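PDB 3VG8: TTHB210-like domain-containing protein from Thermus thermophilus, which is of unknown function but is controlled by a sigma-E/anti-sigma-E regulatory system and assembles into a novel homodecamer. Local coordinates for residues P29-F33 and V45-V49; G40-K44 and L99-S103. The protein carries 1 engineered substitution. One frame throughout, in Å; residues are numbered along the deposited sequence.

Contact 1: P29-F33 and V45-V49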
loop_
_atom_site.group_PDB
_atom_site.type_symbol
_atom_site.label_atom_id
_atom_site.label_comp_id
_atom_site.label_asym_id
_atom_site.label_seq_id
_atom_site.Cartn_x
_atom_site.Cartn_y
_atom_site.Cartn_z
ATOM N N PRO F 29 35.082 -7.717 -31.595
ATOM C CA PRO F 29 34.388 -6.715 -30.787
ATOM C C PRO F 29 33.056 -7.172 -30.178
ATOM O O PRO F 29 32.582 -6.583 -29.204
ATOM C CB PRO F 29 34.182 -5.574 -31.779
ATOM C CG PRO F 29 33.802 -6.353 -33.025
ATOM C CD PRO F 29 34.841 -7.476 -33.033
ATOM N N GLU F 30 32.453 -8.208 -30.747
ATOM C CA GLU F 30 31.168 -8.690 -30.239
ATOM C C GLU F 30 31.163 -9.269 -28.831
ATOM O O GLU F 30 30.214 -9.056 -28.078
ATOM C CB GLU F 30 30.573 -9.747 -31.161
ATOM C CG GLU F 30 30.242 -9.263 -32.547
ATOM C CD GLU F 30 31.432 -9.376 -33.485
ATOM O OE1 GLU F 30 31.287 -8.978 -34.659
ATOM O OE2 GLU F 30 32.501 -9.869 -33.051
ATOM N N GLY F 31 32.196 -10.034 -28.495
ATOM C CA GLY F 31 32.260 -10.643 -27.186
ATOM C C GLY F 31 31.769 -12.078 -27.195
ATOM O O GLY F 31 32.099 -12.827 -28.105
ATOM N N PRO F 32 30.885 -12.464 -26.256
ATOM C CA PRO F 32 30.291 -11.657 -25.188
ATOM C C PRO F 32 31.133 -11.274 -23.970
ATOM O O PRO F 32 32.138 -11.916 -23.652
ATOM C CB PRO F 32 29.078 -12.486 -24.785
ATOM C CG PRO F 32 29.609 -13.878 -24.884
ATOM C CD PRO F 32 30.420 -13.860 -26.169
ATOM N N PHE F 33 30.697 -10.201 -23.309
ATOM C CA PHE F 33 31.333 -9.728 -22.096
ATOM C C PHE F 33 30.570 -10.381 -20.940
ATOM O O PHE F 33 29.342 -10.553 -21.000
ATOM C CB PHE F 33 31.218 -8.214 -21.969
ATOM C CG PHE F 33 32.087 -7.451 -22.921
ATOM C CD1 PHE F 33 31.836 -7.479 -24.288
ATOM C CD2 PHE F 33 33.138 -6.662 -22.443
ATOM C CE1 PHE F 33 32.612 -6.727 -25.169
ATOM C CE2 PHE F 33 33.921 -5.901 -23.316
ATOM C CZ PHE F 33 33.659 -5.932 -24.678
ATOM N N VAL F 45 25.524 -11.826 -19.501
ATOM C CA VAL F 45 26.326 -12.068 -20.690
ATOM C C VAL F 45 25.931 -10.982 -21.702
ATOM O O VAL F 45 24.770 -10.904 -22.126
ATOM C CB VAL F 45 25.982 -13.458 -21.232
ATOM C CG1 VAL F 45 26.756 -13.749 -22.492
ATOM C CG2 VAL F 45 26.288 -14.488 -20.159
ATOM N N VAL F 46 26.891 -10.149 -22.095
ATOM C CA VAL F 46 26.596 -9.022 -22.978
ATOM C C VAL F 46 27.237 -9.044 -24.379
ATOM O O VAL F 46 28.453 -9.044 -24.497
ATOM C CB VAL F 46 27.012 -7.701 -22.277
ATOM C CG1 VAL F 46 26.634 -6.498 -23.120
ATOM C CG2 VAL F 46 26.364 -7.609 -20.909
ATOM N N PHE F 47 26.410 -9.074 -25.423
ATOM C CA PHE F 47 26.904 -9.028 -26.806
ATOM C C PHE F 47 26.857 -7.570 -27.269
ATOM O O PHE F 47 25.885 -6.864 -27.014
ATOM C CB PHE F 47 26.024 -9.870 -27.739
ATOM C CG PHE F 47 26.063 -11.325 -27.440
ATOM C CD1 PHE F 47 25.195 -11.881 -26.514
ATOM C CD2 PHE F 47 27.024 -12.141 -28.033
ATOM C CE1 PHE F 47 25.285 -13.222 -26.180
ATOM C CE2 PHE F 47 27.119 -13.479 -27.703
ATOM C CZ PHE F 47 26.248 -14.019 -26.775
HETATM N N MSE F 48 27.904 -7.125 -27.948
HETATM C CA MSE F 48 27.983 -5.751 -28.452
HETATM C C MSE F 48 27.793 -5.758 -29.954
HETATM O O MSE F 48 28.539 -6.445 -30.655
HETATM C CB MSE F 48 29.367 -5.164 -28.194
HETATM C CG MSE F 48 29.762 -5.058 -26.751
HETATM SE SE MSE F 48 28.635 -3.768 -25.928
HETATM C CE MSE F 48 29.095 -2.218 -27.025
ATOM N N VAL F 49 26.811 -5.010 -30.461
ATOM C CA VAL F 49 26.610 -4.930 -31.906
ATOM C C VAL F 49 26.379 -3.509 -32.398
ATOM O O VAL F 49 25.580 -2.758 -31.827
ATOM C CB VAL F 49 25.423 -5.822 -32.407
ATOM C CG1 VAL F 49 25.694 -7.281 -32.064
ATOM C CG2 VAL F 49 24.116 -5.363 -31.811
#
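F33 and V46 form an antiparallel hydrogen-bonded pair, with F33 N to V46 O at 2.8 Å and V46 N to F33 O at 2.7 Å, and a further backbone bond from M48 N to E30 O (3.0 Å) extends the attachment back into the loop before strand 33-36.

Side chains pack on two sides of segment 45-49. On one, P32 lies alongside F47 and sets its CB over the face of the F47 ring, 3.7 Å from the centroid and 14° off the normal, a CH-pi contact. The same P32 CB presses on V45 CG1 at 3.5 Å, tighter than usual for two carbons; CG1, anti to the backbone N, is the V45 branch that meets the proline. On the other side, with CG anti to the carbonyl carbon (chi1 -72°), F33 lays its ring edge along V46 O and brings CE1 to M48 CG at 3.7 Å, while F33 CB packs on V46 CB. The peptide bonds before P29 and P32 are cis, and at G31 between them a CB would collide with the preceding carbonyl oxygen, so the turn needs a glycine. The arrangement is a proline-rich loop leading into the antiparallel pairing of strands 33-36 and 42-50 in an alpha+beta fold.

Contact 2: G40-K44 and L99-S103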
loop_
_atom_site.group_PDB
_atom_site.type_symbol
_atom_site.label_atom_id
_atom_site.label_comp_id
_atom_site.label_asym_id
_atom_site.label_seq_id
_atom_site.Cartn_x
_atom_site.Cartn_y
_atom_site.Cartn_z
ATOM N N GLY F 40 31.453 -12.059 -7.003
ATOM C CA GLY F 40 32.083 -12.915 -7.983
ATOM C C GLY F 40 31.113 -13.816 -8.720
ATOM O O GLY F 40 31.553 -14.728 -9.424
ATOM N N ASN F 41 29.815 -13.571 -8.551
ATOM C CA ASN F 41 28.776 -14.339 -9.245
ATOM C C ASN F 41 28.543 -13.702 -10.627
ATOM O O ASN F 41 28.522 -12.472 -10.749
ATOM C CB ASN F 41 27.450 -14.267 -8.492
ATOM C CG ASN F 41 27.539 -14.834 -7.104
ATOM O OD1 ASN F 41 28.026 -15.939 -6.917
ATOM N ND2 ASN F 41 27.062 -14.078 -6.115
ATOM N N LEU F 42 28.356 -14.530 -11.648
ATOM C CA LEU F 42 28.085 -14.039 -12.994
ATOM C C LEU F 42 26.636 -13.533 -13.054
ATOM O O LEU F 42 25.689 -14.281 -12.814
ATOM C CB LEU F 42 28.275 -15.153 -14.012
ATOM C CG LEU F 42 27.919 -14.796 -15.463
ATOM C CD1 LEU F 42 28.817 -13.677 -15.969
ATOM C CD2 LEU F 42 28.074 -16.058 -16.339
ATOM N N VAL F 43 26.485 -12.257 -13.381
ATOM C CA VAL F 43 25.181 -11.599 -13.457
ATOM C C VAL F 43 24.581 -11.597 -14.866
ATOM O O VAL F 43 23.366 -11.800 -15.043
ATOM C CB VAL F 43 25.306 -10.126 -12.958
ATOM C CG1 VAL F 43 23.971 -9.403 -13.040
ATOM C CG2 VAL F 43 25.779 -10.128 -11.506
ATOM N N LYS F 44 25.423 -11.374 -15.867
ATOM C CA LYS F 44 24.928 -11.317 -17.240
ATOM C C LYS F 44 25.991 -11.480 -18.303
ATOM O O LYS F 44 27.168 -11.298 -18.044
ATOM C CB LYS F 44 24.160 -10.013 -17.488
ATOM C CG LYS F 44 24.961 -8.710 -17.312
ATOM C CD LYS F 44 24.046 -7.498 -17.584
ATOM C CE LYS F 44 24.633 -6.162 -17.155
ATOM N NZ LYS F 44 23.638 -5.034 -17.283
ATOM N N LEU F 99 21.998 -11.148 -21.790
ATOM C CA LEU F 99 21.352 -12.363 -21.299
ATOM C C LEU F 99 21.583 -12.266 -19.785
ATOM O O LEU F 99 22.696 -12.483 -19.317
ATOM C CB LEU F 99 22.048 -13.600 -21.877
ATOM C CG LEU F 99 21.531 -14.067 -23.241
ATOM C CD1 LEU F 99 21.640 -12.937 -24.243
ATOM C CD2 LEU F 99 22.315 -15.296 -23.711
ATOM N N VAL F 100 20.534 -11.931 -19.039
ATOM C CA VAL F 100 20.630 -11.724 -17.596
ATOM C C VAL F 100 20.225 -12.959 -16.806
ATOM O O VAL F 100 19.167 -13.505 -17.000
ATOM C CB VAL F 100 19.780 -10.487 -17.181
ATOM C CG1 VAL F 100 20.123 -10.070 -15.750
ATOM C CG2 VAL F 100 20.047 -9.320 -18.162
ATOM N N LEU F 101 21.090 -13.384 -15.899
ATOM C CA LEU F 101 20.871 -14.603 -15.147
ATOM C C LEU F 101 20.171 -14.470 -13.799
ATOM O O LEU F 101 20.112 -15.438 -13.045
ATOM C CB LEU F 101 22.216 -15.318 -14.995
ATOM C CG LEU F 101 23.103 -15.142 -16.247
ATOM C CD1 LEU F 101 24.411 -15.894 -16.057
ATOM C CD2 LEU F 101 22.377 -15.660 -17.497
ATOM N N VAL F 102 19.665 -13.273 -13.502
ATOM C CA VAL F 102 18.914 -12.995 -12.274
ATOM C C VAL F 102 17.780 -12.007 -12.642
ATOM O O VAL F 102 17.794 -11.405 -13.718
ATOM C CB VAL F 102 19.797 -12.337 -11.191
ATOM C CG1 VAL F 102 20.832 -13.316 -10.681
ATOM C CG2 VAL F 102 20.485 -11.102 -11.777
ATOM N N SER F 103 16.817 -11.827 -11.746
ATOM C CA SER F 103 15.693 -10.918 -11.996
ATOM C C SER F 103 16.206 -9.513 -12.288
ATOM O O SER F 103 17.299 -9.137 -11.852
ATOM C CB SER F 103 14.781 -10.855 -10.766
ATOM O OG SER F 103 15.404 -10.092 -9.735
#
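L101 N donates to V43 O over 2.9 Å. Next to this bond, K44 and V100 make an antiparallel non-hydrogen-bonded pair, their CA atoms 4.3 Å apart, and K44 CA sends a CA-H...O contact to L99 O.

The side chain of L101 lies against the same carbonyl: its CG packs on V43 O at 3.6 Å, and its CD1 crosses the end of L42 to touch L42 CD2 at 3.7 Å. L42 carries its CG anti to the backbone N (chi1 176°), which brings both CG and CD2 against that methyl. Replacing L101 with an alanine would remove CG and both methyls, and would probably leave a gap beside L42 and strip apolar cover from the V43 carbonyl. V43 turns away from segment 99-103, yet its CG1 still approaches V102 CG2 at 4.1 Å, a looser contact.

V43 and K44 both face A35 on strand 33-36, forming a classic beta bulge, and V43 accordingly departs from strand angles, with a helix-like psi of -40°. K44 runs extended beyond CG to salt bridges from NZ to E107 of helix 104-110 and to E98 of the neighbouring strand, so one bridge ties to the helix, whose N-cap is S103, and the other stays within the sheet. The contact thus sits with V43, V100 and V102 against E107 of that helix, L42 on strand 33-36 and V100 on strand 78-84.

How the contacts relate
Both contacts use strand 42-50, one on each of its edges: contact 1 joins it to the loop entering strand 33-36, contact 2 to the end of strand 94-100. Their centres lie 14 Å apart, yet they meet directly, V45 O and L99 N being 2.8 Å apart, a probable hydrogen bond. Contact 1 is partly buried, and three backbone bonds and a CH-pi contact hold it; contact 2 is buried and has a single backbone bond, with aliphatic packing and a lysine that pairs with carboxylates outside the two segments. Both also reach the same neighbouring subunit, through F47 and V49 in contact 1 and L99 and S103 in contact 2.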